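Local structure of protein-glutamine gamma-glutamyltransferase (Pagrus major, 1G0D) at residues V591-V597 and T677-K683; N176-E181 and E623-L627; S149-Y154 and K426-G430; L587-P592 and T602-F607; G13-E17 and R29-I33. The protein probably catalyses the calcium-dependent cross-linking of proteins, joining peptide-bound glutamine to lysine side chains or other primary amines. All blocks are in the same frame, centred on the assembly; numbering follows the deposited sequence.

Contact 1: residues V591-V597 and T677-K683; sequences VPGKAVV and TTVVVHK
Val-596 and His-682 lie abreast as a parallel pair, their CA atoms 4.6 Å apart, where the short, weakly bonded strand 595-596 runs beside the end of strand 673-682. Both polar backbone atoms of His-682 turn to the same neighbouring segment and bracket Val-596. Its N donates to Ala-595 O at 3.0 Å in a nearly straight bond (162°), although the hydrogen comes from above the carbonyl plane; its O takes the hydrogen of Val-597 N, but that oxygen is less surely placed. Between Val-591 and Ala-595 the chain swings out from the strand and then returns.

Side chains divide between the two faces. On the His-682 face, Lys-594 crosses the imidazole at about a right angle. With CG anti to the backbone N (chi1 -179°), its chain brings CE over one face of the ring, 4.0 Å from the His-682 ring centroid, a CH-pi contact, while CD is 3.6 Å from His-682 CD2. The ammonium goes past, with Lys-594 NZ 5.6 Å from His-682 NE2. Ala-595 O lies at the ring edge, near its plane. On the other face the groups are aliphatic: Ala-595 CB meets Val-679 CG1 at 3.8 Å. Leu-601 packs on Ala-595 from the facing sheet of this immunoglobulin-like domain.

The pairing thus rests on one well-defined backbone bond, a second whose acceptor is less surely placed, and dispersion, without a salt bridge. Methyl groups face the domain interior, while the lysine-imidazole contact lies on the outer side, where its polar ends can meet solvent.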
# COMPACT_ATOMS: atom_id res chain seq x y z
N VAL A 591 16.93 -13.61 16.73
CA VAL A 591 17.36 -12.71 17.77
C VAL A 591 17.02 -13.46 19.05
O VAL A 591 16.02 -13.22 19.70
CB VAL A 591 16.66 -11.36 17.59
CG1 VAL A 591 15.36 -11.56 17.01
CG2 VAL A 591 16.60 -10.62 18.86
N PRO A 592 17.90 -14.41 19.43
CA PRO A 592 17.83 -15.30 20.59
C PRO A 592 17.74 -14.74 22.03
O PRO A 592 18.21 -13.63 22.34
CB PRO A 592 19.05 -16.20 20.40
CG PRO A 592 19.97 -15.37 19.62
CD PRO A 592 19.13 -14.64 18.66
N GLY A 593 17.09 -15.53 22.89
CA GLY A 593 16.91 -15.16 24.28
C GLY A 593 15.80 -14.14 24.47
O GLY A 593 15.45 -13.43 23.53
N LYS A 594 15.26 -14.06 25.68
CA LYS A 594 14.19 -13.11 26.02
C LYS A 594 14.51 -11.63 25.70
O LYS A 594 15.56 -11.11 26.06
CB LYS A 594 13.84 -13.25 27.51
CG LYS A 594 12.72 -12.33 27.98
CD LYS A 594 11.77 -13.07 28.90
CE LYS A 594 11.12 -12.14 29.93
NZ LYS A 594 12.07 -11.56 30.95
N ALA A 595 13.57 -10.97 25.03
CA ALA A 595 13.76 -9.58 24.65
C ALA A 595 13.04 -8.72 25.64
O ALA A 595 11.92 -9.04 26.02
CB ALA A 595 13.21 -9.33 23.27
N VAL A 596 13.68 -7.63 26.05
CA VAL A 596 13.12 -6.70 27.02
C VAL A 596 13.34 -5.27 26.57
O VAL A 596 14.42 -4.98 26.08
CB VAL A 596 13.82 -6.86 28.36
CG1 VAL A 596 13.40 -5.72 29.30
CG2 VAL A 596 13.47 -8.23 28.92
N VAL A 597 12.34 -4.39 26.76
CA VAL A 597 12.43 -2.98 26.35
C VAL A 597 13.64 -2.29 26.93
O VAL A 597 13.95 -2.47 28.12
CB VAL A 597 11.24 -2.13 26.79
CG1 VAL A 597 10.86 -1.17 25.67
CG2 VAL A 597 10.09 -3.01 27.17
N THR A 677 11.24 -11.92 11.21
CA THR A 677 11.19 -12.80 12.34
C THR A 677 10.28 -12.06 13.28
O THR A 677 10.15 -10.84 13.17
CB THR A 677 12.58 -12.95 12.97
OG1 THR A 677 12.56 -14.05 13.90
CG2 THR A 677 13.00 -11.65 13.69
N THR A 678 9.63 -12.82 14.16
CA THR A 678 8.73 -12.30 15.20
C THR A 678 9.51 -12.32 16.52
O THR A 678 10.10 -13.34 16.91
CB THR A 678 7.48 -13.19 15.43
OG1 THR A 678 6.72 -13.31 14.22
CG2 THR A 678 6.58 -12.56 16.43
N VAL A 679 9.53 -11.19 17.19
CA VAL A 679 10.20 -11.06 18.47
C VAL A 679 9.22 -10.44 19.49
O VAL A 679 8.78 -9.30 19.29
CB VAL A 679 11.48 -10.15 18.33
CG1 VAL A 679 12.21 -10.10 19.66
CG2 VAL A 679 12.41 -10.70 17.27
N VAL A 680 8.88 -11.18 20.55
CA VAL A 680 7.99 -10.64 21.59
C VAL A 680 8.79 -9.79 22.62
O VAL A 680 9.62 -10.31 23.37
CB VAL A 680 7.25 -11.77 22.32
CG1 VAL A 680 6.20 -11.21 23.24
CG2 VAL A 680 6.58 -12.67 21.32
N VAL A 681 8.57 -8.47 22.61
CA VAL A 681 9.28 -7.57 23.52
C VAL A 681 8.53 -7.44 24.86
O VAL A 681 7.36 -7.05 24.93
CB VAL A 681 9.49 -6.18 22.87
CG1 VAL A 681 10.16 -5.24 23.83
CG2 VAL A 681 10.34 -6.32 21.62
N HIS A 682 9.24 -7.80 25.92
CA HIS A 682 8.68 -7.79 27.25
C HIS A 682 9.06 -6.60 28.07
O HIS A 682 9.87 -5.75 27.71
CB HIS A 682 9.14 -8.99 28.08
CG HIS A 682 8.78 -10.32 27.51
ND1 HIS A 682 7.52 -10.87 27.66
CD2 HIS A 682 9.50 -11.21 26.79
CE1 HIS A 682 7.48 -12.04 27.04
NE2 HIS A 682 8.67 -12.27 26.51
N LYS A 683 8.44 -6.66 29.23
CA LYS A 683 8.60 -5.79 30.35
C LYS A 683 7.44 -5.05 30.90
O LYS A 683 7.20 -3.89 30.61
CB LYS A 683 9.77 -4.89 30.20
CG LYS A 683 10.83 -5.41 31.11
CD LYS A 683 10.84 -4.63 32.37
CE LYS A 683 11.26 -3.21 32.08
NZ LYS A 683 10.33 -2.31 32.78

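Contact 2: residues N176-E181 and E623-L627; sequences NYGQFE and EGAGL
Glu-181 reaches across to the turn at Gly-626, and its conformation is what brings it there. CG stands beside the backbone N and a second bend (chi2 -69°) folds the carboxylate back toward Ala-625. OE2 accepts the hydrogen of Gly-626 N at 3.0 Å, approached from well above the carboxylate plane, and the same oxygen forms a salt bridge with Arg-655. One buried carboxylate oxygen is therefore held by a peptide N-H and a guanidinium, which would be expected to favour its charged form.

Asn-176 reaches the same segment further up, at Glu-623 and Ala-625, with CG opposite the backbone N at chi1 170°. Its ND2 makes a weak, bent bond to Glu-623 OE1 at 3.1 Å, with amide and carboxylate planes turned 67° apart. That ND2 also sits 2.9 Å from Ala-625 N, donor against donor, so the modelled orientation of the amide is doubtful. The second oxygen of Glu-623, OE2, is held by Thr-250. Ala-625 CB comes over the backbone of Gly-178, 4.2 Å from its CA. Gly-178 begins a type I turn closed by Glu-181 N to Gly-178 O at 3.3 Å; a side chain there would run into Glu-181 CG.

This is an interface between domains: the turn joining strands 619-624 and 628-634 of the C-terminal immunoglobulin-like domain docks on the loop after strand 169-176. Tyr-177 of that loop packs on helix 272-286, whose first residue is the active-site Cys-272. Such docking of the C-terminal region on the catalytic core is characteristic of the compact transglutaminase conformation.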
# COMPACT_ATOMS: atom_id res chain seq x y z
N ASN A 176 6.79 -2.71 7.34
CA ASN A 176 6.69 -2.03 8.61
C ASN A 176 6.00 -0.69 8.33
O ASN A 176 6.64 0.27 7.87
CB ASN A 176 8.09 -1.85 9.21
CG ASN A 176 8.13 -0.93 10.43
OD1 ASN A 176 7.10 -0.58 10.98
ND2 ASN A 176 9.33 -0.54 10.84
N TYR A 177 4.70 -0.62 8.57
CA TYR A 177 3.99 0.63 8.31
C TYR A 177 4.50 1.71 9.24
O TYR A 177 4.46 2.89 8.91
CB TYR A 177 2.50 0.47 8.49
CG TYR A 177 1.89 -0.49 7.53
CD1 TYR A 177 2.04 -0.33 6.17
CD2 TYR A 177 1.17 -1.60 7.99
CE1 TYR A 177 1.49 -1.26 5.27
CE2 TYR A 177 0.63 -2.51 7.13
CZ TYR A 177 0.79 -2.35 5.77
OH TYR A 177 0.23 -3.29 4.94
N GLY A 178 4.96 1.29 10.41
CA GLY A 178 5.48 2.23 11.40
C GLY A 178 4.73 3.54 11.59
O GLY A 178 5.37 4.56 11.75
N GLN A 179 3.39 3.55 11.58
CA GLN A 179 2.67 4.81 11.76
C GLN A 179 2.82 5.46 13.13
O GLN A 179 2.57 6.67 13.28
CB GLN A 179 1.18 4.63 11.45
CG GLN A 179 0.50 3.58 12.27
CD GLN A 179 0.50 2.25 11.58
OE1 GLN A 179 1.36 1.96 10.72
NE2 GLN A 179 -0.46 1.42 11.95
N PHE A 180 3.26 4.70 14.13
CA PHE A 180 3.44 5.27 15.47
C PHE A 180 4.89 5.50 15.87
O PHE A 180 5.18 5.75 17.05
CB PHE A 180 2.74 4.40 16.52
CG PHE A 180 1.28 4.21 16.24
CD1 PHE A 180 0.50 5.30 15.83
CD2 PHE A 180 0.71 2.96 16.34
CE1 PHE A 180 -0.83 5.13 15.52
CE2 PHE A 180 -0.61 2.78 16.04
CZ PHE A 180 -1.39 3.87 15.62
N GLU A 181 5.79 5.40 14.89
CA GLU A 181 7.23 5.61 15.09
C GLU A 181 7.43 7.10 15.27
O GLU A 181 6.61 7.89 14.82
CB GLU A 181 8.04 5.11 13.90
CG GLU A 181 8.07 3.59 13.77
CD GLU A 181 8.87 2.87 14.86
OE1 GLU A 181 10.02 2.47 14.57
OE2 GLU A 181 8.37 2.68 16.00
N GLU A 623 15.14 -3.24 10.20
CA GLU A 623 14.20 -2.31 10.80
C GLU A 623 13.00 -3.03 11.39
O GLU A 623 12.70 -4.17 11.02
CB GLU A 623 13.72 -1.31 9.76
CG GLU A 623 12.56 -1.83 8.99
CD GLU A 623 11.88 -0.74 8.22
OE1 GLU A 623 11.53 0.29 8.82
OE2 GLU A 623 11.72 -0.92 6.99
N GLY A 624 12.31 -2.35 12.30
CA GLY A 624 11.13 -2.92 12.91
C GLY A 624 10.39 -1.87 13.71
O GLY A 624 11.02 -1.16 14.49
N ALA A 625 9.07 -1.73 13.50
CA ALA A 625 8.25 -0.77 14.24
C ALA A 625 8.46 -1.18 15.68
O ALA A 625 8.31 -2.36 16.00
CB ALA A 625 6.78 -0.93 13.89
N GLY A 626 8.86 -0.25 16.54
CA GLY A 626 9.06 -0.60 17.93
C GLY A 626 10.33 -1.34 18.30
O GLY A 626 10.61 -1.49 19.49
N LEU A 627 11.08 -1.82 17.30
CA LEU A 627 12.37 -2.53 17.52
C LEU A 627 13.54 -1.58 17.15
O LEU A 627 14.34 -1.22 18.00
CB LEU A 627 12.45 -3.82 16.69
CG LEU A 627 11.53 -4.99 17.07
CD1 LEU A 627 11.96 -6.28 16.36
CD2 LEU A 627 11.55 -5.16 18.59

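Contact 3: residues S149-Y154 and K426-G430; sequences SKLQEY and KSVYG. With SO4 (sulfate ion), chain B.
Lys-426 and Glu-153 form the tight end of the contact. Glu-153 OE2 lies 2.8 Å from Lys-426 NZ in a salt bridge, though as a hydrogen bond it is weak, and Asn-157 holds the other carboxylate oxygen. A bend at the end of the lysine (chi4 -51°) turns its ammonium to two carbonyls of its own loop, Ser-427 O at 2.7 Å and Gly-430 O at 3.2 Å from NZ. With an alanine in place of Lys-426, the buried carboxylate of Glu-153 would probably lose its counter-charge, and the loop carbonyls a common donor.

Val-428 wedges in beside this pair, its CG2 3.8 Å from Tyr-154 CZ and crossing that side chain at about a right angle. A water bridges Tyr-154 OH and Lys-426 O. The outer side is looser: Tyr-429 brings little more than its hydroxyl to Ser-149, and Lys-150 stretches out to a sulfate, probably from the crystallisation liquor, through a weak bond of 3.4 Å from NZ to O2.

Helix 148-156 thus lies against the loop between strands 424-426 and 433-435, while Tyr-154 meets Trp-351 of strand 350-355 edge-to-face.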
# COMPACT_ATOMS: atom_id res chain seq x y z
N SER A 149 -12.20 -5.47 16.44
CA SER A 149 -11.13 -6.35 16.00
C SER A 149 -10.54 -5.96 14.61
O SER A 149 -9.39 -6.28 14.28
CB SER A 149 -11.65 -7.77 15.95
OG SER A 149 -12.10 -8.10 14.65
N LYS A 150 -11.34 -5.27 13.81
CA LYS A 150 -10.88 -4.87 12.50
C LYS A 150 -10.17 -3.55 12.57
O LYS A 150 -9.36 -3.24 11.72
CB LYS A 150 -12.06 -4.77 11.56
CG LYS A 150 -12.70 -6.08 11.30
CD LYS A 150 -13.64 -5.95 10.19
CE LYS A 150 -14.54 -7.14 10.18
NZ LYS A 150 -15.39 -7.04 8.96
N LEU A 151 -10.50 -2.75 13.58
CA LEU A 151 -9.85 -1.46 13.74
C LEU A 151 -8.43 -1.69 14.26
O LEU A 151 -7.51 -0.91 14.02
CB LEU A 151 -10.65 -0.57 14.70
CG LEU A 151 -11.83 0.12 14.03
CD1 LEU A 151 -12.73 0.79 15.07
CD2 LEU A 151 -11.30 1.13 13.06
N GLN A 152 -8.24 -2.80 14.95
CA GLN A 152 -6.94 -3.15 15.50
C GLN A 152 -5.96 -3.47 14.39
O GLN A 152 -4.77 -3.17 14.49
CB GLN A 152 -7.08 -4.35 16.42
CG GLN A 152 -5.81 -4.79 17.04
CD GLN A 152 -5.08 -3.65 17.68
OE1 GLN A 152 -5.69 -2.84 18.43
NE2 GLN A 152 -3.75 -3.56 17.41
N GLU A 153 -6.48 -4.11 13.34
CA GLU A 153 -5.67 -4.46 12.19
C GLU A 153 -5.56 -3.30 11.22
O GLU A 153 -4.46 -2.92 10.81
CB GLU A 153 -6.27 -5.65 11.45
CG GLU A 153 -5.56 -5.98 10.12
CD GLU A 153 -4.11 -6.46 10.30
OE1 GLU A 153 -3.73 -6.81 11.44
OE2 GLU A 153 -3.35 -6.49 9.30
N TYR A 154 -6.70 -2.73 10.87
CA TYR A 154 -6.75 -1.63 9.92
C TYR A 154 -6.37 -0.23 10.40
O TYR A 154 -6.28 0.67 9.58
CB TYR A 154 -8.12 -1.60 9.28
CG TYR A 154 -8.52 -2.94 8.74
CD1 TYR A 154 -7.59 -3.73 8.06
CD2 TYR A 154 -9.84 -3.41 8.89
CE1 TYR A 154 -7.95 -4.95 7.54
CE2 TYR A 154 -10.22 -4.63 8.37
CZ TYR A 154 -9.27 -5.40 7.69
OH TYR A 154 -9.65 -6.58 7.12
N LYS A 426 -4.21 -8.67 3.68
CA LYS A 426 -3.84 -9.45 4.87
C LYS A 426 -5.04 -9.76 5.77
O LYS A 426 -5.97 -8.97 5.92
CB LYS A 426 -2.76 -8.72 5.70
CG LYS A 426 -2.34 -9.45 7.00
CD LYS A 426 -1.29 -8.69 7.79
CE LYS A 426 -1.22 -9.14 9.24
NZ LYS A 426 -2.58 -9.15 9.87
N SER A 427 -4.97 -10.93 6.38
CA SER A 427 -6.00 -11.39 7.27
C SER A 427 -5.93 -10.70 8.62
O SER A 427 -4.86 -10.41 9.15
CB SER A 427 -5.82 -12.87 7.48
OG SER A 427 -6.70 -13.25 8.50
N VAL A 428 -7.10 -10.47 9.21
CA VAL A 428 -7.19 -9.82 10.49
C VAL A 428 -6.60 -10.67 11.60
O VAL A 428 -6.19 -10.15 12.65
CB VAL A 428 -8.64 -9.53 10.84
CG1 VAL A 428 -8.73 -9.14 12.29
CG2 VAL A 428 -9.13 -8.41 9.97
N TYR A 429 -6.57 -11.96 11.39
CA TYR A 429 -6.03 -12.83 12.41
C TYR A 429 -5.05 -13.75 11.75
O TYR A 429 -5.43 -14.64 11.02
CB TYR A 429 -7.14 -13.62 13.08
CG TYR A 429 -7.94 -12.82 14.07
CD1 TYR A 429 -7.31 -11.87 14.90
CD2 TYR A 429 -9.31 -12.97 14.16
CE1 TYR A 429 -8.04 -11.08 15.79
CE2 TYR A 429 -10.06 -12.19 15.05
CZ TYR A 429 -9.42 -11.25 15.86
OH TYR A 429 -10.19 -10.47 16.69
N GLY A 430 -3.78 -13.55 12.05
CA GLY A 430 -2.76 -14.35 11.43
C GLY A 430 -2.22 -13.50 10.30
O GLY A 430 -2.67 -12.36 10.08
S SO4 B . -14.38 -6.90 5.05
O1 SO4 B . -14.91 -6.32 3.91
O2 SO4 B . -14.22 -5.88 6.01
O3 SO4 B . -15.43 -7.70 5.49
O4 SO4 B . -13.23 -7.70 4.71
O HOH W 1 -8.72 -8.58 5.89

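Contact 4: residues L587-P592 and T602-F607; sequences LLVQVP and TAYVSF
The Tyr-604 ring meets Pro-592 at its edge: CD of the proline lies 3.7 Å from Tyr-604 CD1, near the ring plane, and the side chains cross at about a right angle. Gln-590 O lies at the same ring's edge. At the far end Leu-587 CD2 comes obliquely to Phe-607, 3.9 Å from its CB, while the phenylalanine ring turns to Phe-665.

The two strands are antiparallel, with 168° between their N-to-C directions. Gln-590 and Tyr-604 form a hydrogen-bonded pair, short on both sides: Gln-590 N to Tyr-604 O is 2.8 Å and Tyr-604 N to Gln-590 O 2.6 Å. Leu-588 and Ser-606 form the next, longer one, with Ser-606 N to Leu-588 O bent to 137°. The non-hydrogen-bonded pair between them, Val-589 and Val-605, faces inward. With CG anti to the carbonyl carbon (chi1 -57°), Leu-587 lies alongside Val-605, pointing the same way, CD1 to CG2 3.9 Å, and strand 659-666 packs against Leu-587 and Val-589.

The chemistry is two-sided: a ladder of four backbone hydrogen bonds carries the polar load, aliphatic groups fill the inner face of the sandwich, and Leu-588, Gln-590, Tyr-604 and Ser-606 line the outer.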
# COMPACT_ATOMS: atom_id res chain seq x y z
N LEU A 587 16.42 -15.20 3.98
CA LEU A 587 17.26 -14.86 5.12
C LEU A 587 16.80 -15.55 6.39
O LEU A 587 15.60 -15.70 6.63
CB LEU A 587 17.29 -13.33 5.35
CG LEU A 587 17.76 -12.42 4.19
CD1 LEU A 587 17.95 -10.95 4.64
CD2 LEU A 587 19.07 -12.98 3.65
N LEU A 588 17.78 -15.98 7.19
CA LEU A 588 17.57 -16.60 8.49
C LEU A 588 17.79 -15.50 9.48
O LEU A 588 18.95 -15.08 9.73
CB LEU A 588 18.60 -17.67 8.76
CG LEU A 588 18.19 -18.85 9.64
CD1 LEU A 588 19.37 -19.22 10.47
CD2 LEU A 588 17.03 -18.51 10.49
N VAL A 589 16.69 -14.98 10.00
CA VAL A 589 16.78 -13.92 10.96
C VAL A 589 16.46 -14.52 12.33
O VAL A 589 15.44 -15.20 12.49
CB VAL A 589 15.82 -12.80 10.59
CG1 VAL A 589 16.10 -11.60 11.41
CG2 VAL A 589 15.98 -12.45 9.13
N GLN A 590 17.37 -14.30 13.29
CA GLN A 590 17.23 -14.82 14.65
C GLN A 590 17.71 -13.81 15.68
O GLN A 590 18.75 -13.21 15.54
CB GLN A 590 18.07 -16.08 14.83
CG GLN A 590 17.84 -17.14 13.77
CD GLN A 590 18.91 -18.23 13.78
OE1 GLN A 590 18.65 -19.37 14.19
NE2 GLN A 590 20.12 -17.89 13.32
N VAL A 591 16.93 -13.61 16.73
CA VAL A 591 17.36 -12.71 17.77
C VAL A 591 17.02 -13.46 19.05
O VAL A 591 16.02 -13.22 19.70
CB VAL A 591 16.66 -11.36 17.59
CG1 VAL A 591 15.36 -11.56 17.01
CG2 VAL A 591 16.60 -10.62 18.86
N PRO A 592 17.90 -14.41 19.43
CA PRO A 592 17.83 -15.30 20.59
C PRO A 592 17.74 -14.74 22.03
O PRO A 592 18.21 -13.63 22.34
CB PRO A 592 19.05 -16.20 20.40
CG PRO A 592 19.97 -15.37 19.62
CD PRO A 592 19.13 -14.64 18.66
N THR A 602 20.96 -8.84 20.55
CA THR A 602 21.65 -9.14 19.29
C THR A 602 20.81 -10.03 18.36
O THR A 602 20.37 -11.13 18.72
CB THR A 602 23.03 -9.84 19.54
OG1 THR A 602 23.82 -8.98 20.35
CG2 THR A 602 23.81 -10.06 18.24
N ALA A 603 20.63 -9.50 17.15
CA ALA A 603 19.89 -10.12 16.05
C ALA A 603 20.93 -10.66 15.08
O ALA A 603 21.96 -10.02 14.83
CB ALA A 603 19.00 -9.08 15.36
N TYR A 604 20.64 -11.82 14.52
CA TYR A 604 21.53 -12.54 13.62
C TYR A 604 20.91 -12.89 12.29
O TYR A 604 19.91 -13.60 12.25
CB TYR A 604 21.96 -13.84 14.27
CG TYR A 604 22.73 -13.65 15.55
CD1 TYR A 604 22.07 -13.58 16.77
CD2 TYR A 604 24.11 -13.49 15.53
CE1 TYR A 604 22.78 -13.34 17.95
CE2 TYR A 604 24.83 -13.26 16.70
CZ TYR A 604 24.16 -13.18 17.90
OH TYR A 604 24.87 -12.88 19.05
N VAL A 605 21.50 -12.43 11.20
CA VAL A 605 20.96 -12.78 9.90
C VAL A 605 22.04 -13.52 9.10
O VAL A 605 23.22 -13.22 9.22
CB VAL A 605 20.41 -11.52 9.18
CG1 VAL A 605 21.21 -10.31 9.58
CG2 VAL A 605 20.33 -11.74 7.69
N SER A 606 21.62 -14.53 8.34
CA SER A 606 22.56 -15.34 7.57
C SER A 606 21.95 -16.05 6.37
O SER A 606 20.79 -16.43 6.39
CB SER A 606 23.14 -16.40 8.50
OG SER A 606 22.49 -17.66 8.31
N PHE A 607 22.73 -16.26 5.31
CA PHE A 607 22.24 -16.99 4.13
C PHE A 607 23.41 -17.58 3.34
O PHE A 607 24.57 -17.36 3.69
CB PHE A 607 21.32 -16.10 3.24
CG PHE A 607 22.04 -15.29 2.17
CD1 PHE A 607 22.02 -15.71 0.84
CD2 PHE A 607 22.64 -14.07 2.48
CE1 PHE A 607 22.59 -14.93 -0.17
CE2 PHE A 607 23.21 -13.28 1.48
CZ PHE A 607 23.18 -13.72 0.15

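Contact 5: residues G13-E17 and R29-I33; sequences GRSHE and RERLI
His-16 reaches from the first turn of helix 15-21 over Arg-29, and its ring can be followed outward. CB sets the direction, with CG beside the backbone N (chi1 -88°), which lays the imidazole over the arginine's aliphatic stem. ND1 lies 3.5 Å from Arg-29 O, at an angle too poor for a hydrogen bond. CD2 sits 3.7 Å from Arg-29 CG. NE2 lies 3.4 Å from Arg-29 CB, and that methylene stands under one face of the ring, 3.7 Å from its centroid, as a CH-pi contact. CE1 is 3.3 Å from Glu-30 OE2, which lies near the ring plane at its edge. A water bridges His-16 NE2 and Glu-30 OE2, donating to the carboxylate oxygen.

Deeper in, Ser-15 makes the direct hydrogen bond of the contact. Its OG donates to Arg-29 O at 2.7 Å, tilted 25° from the carbonyl plane, while CB packs on the backbone of Leu-32, 3.6 Å from its N. With a valine in place of Ser-15, the Arg-29 carbonyl would probably lose this donor and the loop one of its ties to the helix start. Leu-32 CD1 closes over Gly-13 O.

Arg-14 occupies the N-cap position, and the returning chain packs against the helix's first turn through Ser-15 and His-16. Asn-19 holds Arg-31 O and Ile-33 N, and Leu-32 packs between strands 40-46 and 121-133 of the N-terminal beta-sandwich domain.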
# COMPACT_ATOMS: atom_id res chain seq x y z
N GLY A 13 -2.15 19.16 30.18
CA GLY A 13 -2.94 18.44 29.19
C GLY A 13 -3.21 16.99 29.52
O GLY A 13 -3.98 16.34 28.85
N ARG A 14 -2.58 16.51 30.58
CA ARG A 14 -2.74 15.13 31.00
C ARG A 14 -2.66 14.21 29.77
O ARG A 14 -3.59 13.46 29.49
CB ARG A 14 -4.06 14.97 31.75
CG ARG A 14 -4.40 16.16 32.71
CD ARG A 14 -5.57 15.91 33.70
NE ARG A 14 -6.36 14.72 33.39
CZ ARG A 14 -6.24 13.56 34.03
NH1 ARG A 14 -5.37 13.41 35.02
NH2 ARG A 14 -6.97 12.54 33.65
N SER A 15 -1.54 14.26 29.06
CA SER A 15 -1.37 13.45 27.87
C SER A 15 -1.16 11.98 28.08
O SER A 15 -1.53 11.18 27.24
CB SER A 15 -0.21 13.96 27.05
OG SER A 15 0.84 14.31 27.90
N HIS A 16 -0.53 11.59 29.18
CA HIS A 16 -0.33 10.17 29.44
C HIS A 16 -1.69 9.48 29.55
O HIS A 16 -1.88 8.33 29.14
CB HIS A 16 0.42 10.01 30.75
CG HIS A 16 1.90 10.03 30.59
ND1 HIS A 16 2.62 11.20 30.56
CD2 HIS A 16 2.79 9.03 30.43
CE1 HIS A 16 3.90 10.92 30.38
NE2 HIS A 16 4.03 9.61 30.30
N GLU A 17 -2.64 10.22 30.12
CA GLU A 17 -3.98 9.74 30.35
C GLU A 17 -4.90 9.89 29.15
O GLU A 17 -5.52 8.93 28.70
CB GLU A 17 -4.56 10.47 31.57
CG GLU A 17 -3.73 10.26 32.84
CD GLU A 17 -2.79 11.43 33.20
OE1 GLU A 17 -2.28 12.11 32.28
OE2 GLU A 17 -2.55 11.66 34.42
N ARG A 29 3.71 10.28 24.57
CA ARG A 29 3.07 10.41 25.88
C ARG A 29 3.21 11.80 26.46
O ARG A 29 2.39 12.23 27.26
CB ARG A 29 3.71 9.50 26.88
CG ARG A 29 3.12 8.17 26.86
CD ARG A 29 4.11 7.18 27.31
NE ARG A 29 4.09 6.07 26.38
CZ ARG A 29 4.06 4.79 26.75
NH1 ARG A 29 4.05 3.84 25.82
NH2 ARG A 29 4.06 4.50 28.04
N GLU A 30 4.27 12.48 26.05
CA GLU A 30 4.55 13.81 26.53
C GLU A 30 3.78 14.92 25.84
O GLU A 30 3.83 16.06 26.30
CB GLU A 30 6.05 14.08 26.46
CG GLU A 30 6.94 12.94 27.00
CD GLU A 30 6.53 12.43 28.40
OE1 GLU A 30 6.01 13.23 29.23
OE2 GLU A 30 6.74 11.21 28.67
N ARG A 31 3.09 14.62 24.74
CA ARG A 31 2.28 15.65 24.10
C ARG A 31 0.88 15.13 23.86
O ARG A 31 0.70 13.97 23.50
CB ARG A 31 2.89 16.15 22.80
CG ARG A 31 3.44 15.09 21.92
CD ARG A 31 3.92 15.75 20.61
NE ARG A 31 4.36 14.75 19.64
CZ ARG A 31 4.44 14.97 18.34
NH1 ARG A 31 4.85 13.99 17.53
NH2 ARG A 31 4.13 16.17 17.85
N LEU A 32 -0.11 16.01 24.06
CA LEU A 32 -1.51 15.64 23.90
C LEU A 32 -1.91 15.39 22.46
O LEU A 32 -1.92 16.30 21.65
CB LEU A 32 -2.40 16.74 24.49
CG LEU A 32 -3.93 16.54 24.51
CD1 LEU A 32 -4.34 15.37 25.39
CD2 LEU A 32 -4.57 17.80 25.03
N ILE A 33 -2.20 14.13 22.14
CA ILE A 33 -2.65 13.72 20.81
C ILE A 33 -4.01 13.03 21.03
O ILE A 33 -4.11 11.94 21.59
CB ILE A 33 -1.68 12.77 20.16
CG1 ILE A 33 -0.27 13.35 20.23
CG2 ILE A 33 -2.14 12.50 18.76
CD1 ILE A 33 0.82 12.38 19.93
O HOH W 2 6.54 8.47 28.93

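In the fold
Contacts 1 and 4 lie in the C-terminal immunoglobulin-like domain, about 13 Å between centres, and share Val-591 and Pro-592: the chain leaves strand 588-590 in one sheet and joins the other at 595-596. Contact 2 reaches that second sheet, and its Leu-627 CD2 packs on Val-681 CG2 of contact 1 at 3.5 Å. Contact 3, about 17 Å from contact 2 between centres, belongs to the catalytic core; the side chain of Ser-427 is about 5 Å from that of Glu-434, a probable calcium ligand. Contact 5 stands apart in the N-terminal domain, about 37 Å from contact 4 between centres. Helix 272-286, which begins at the active-site Cys-272, packs against Tyr-177 of contact 2.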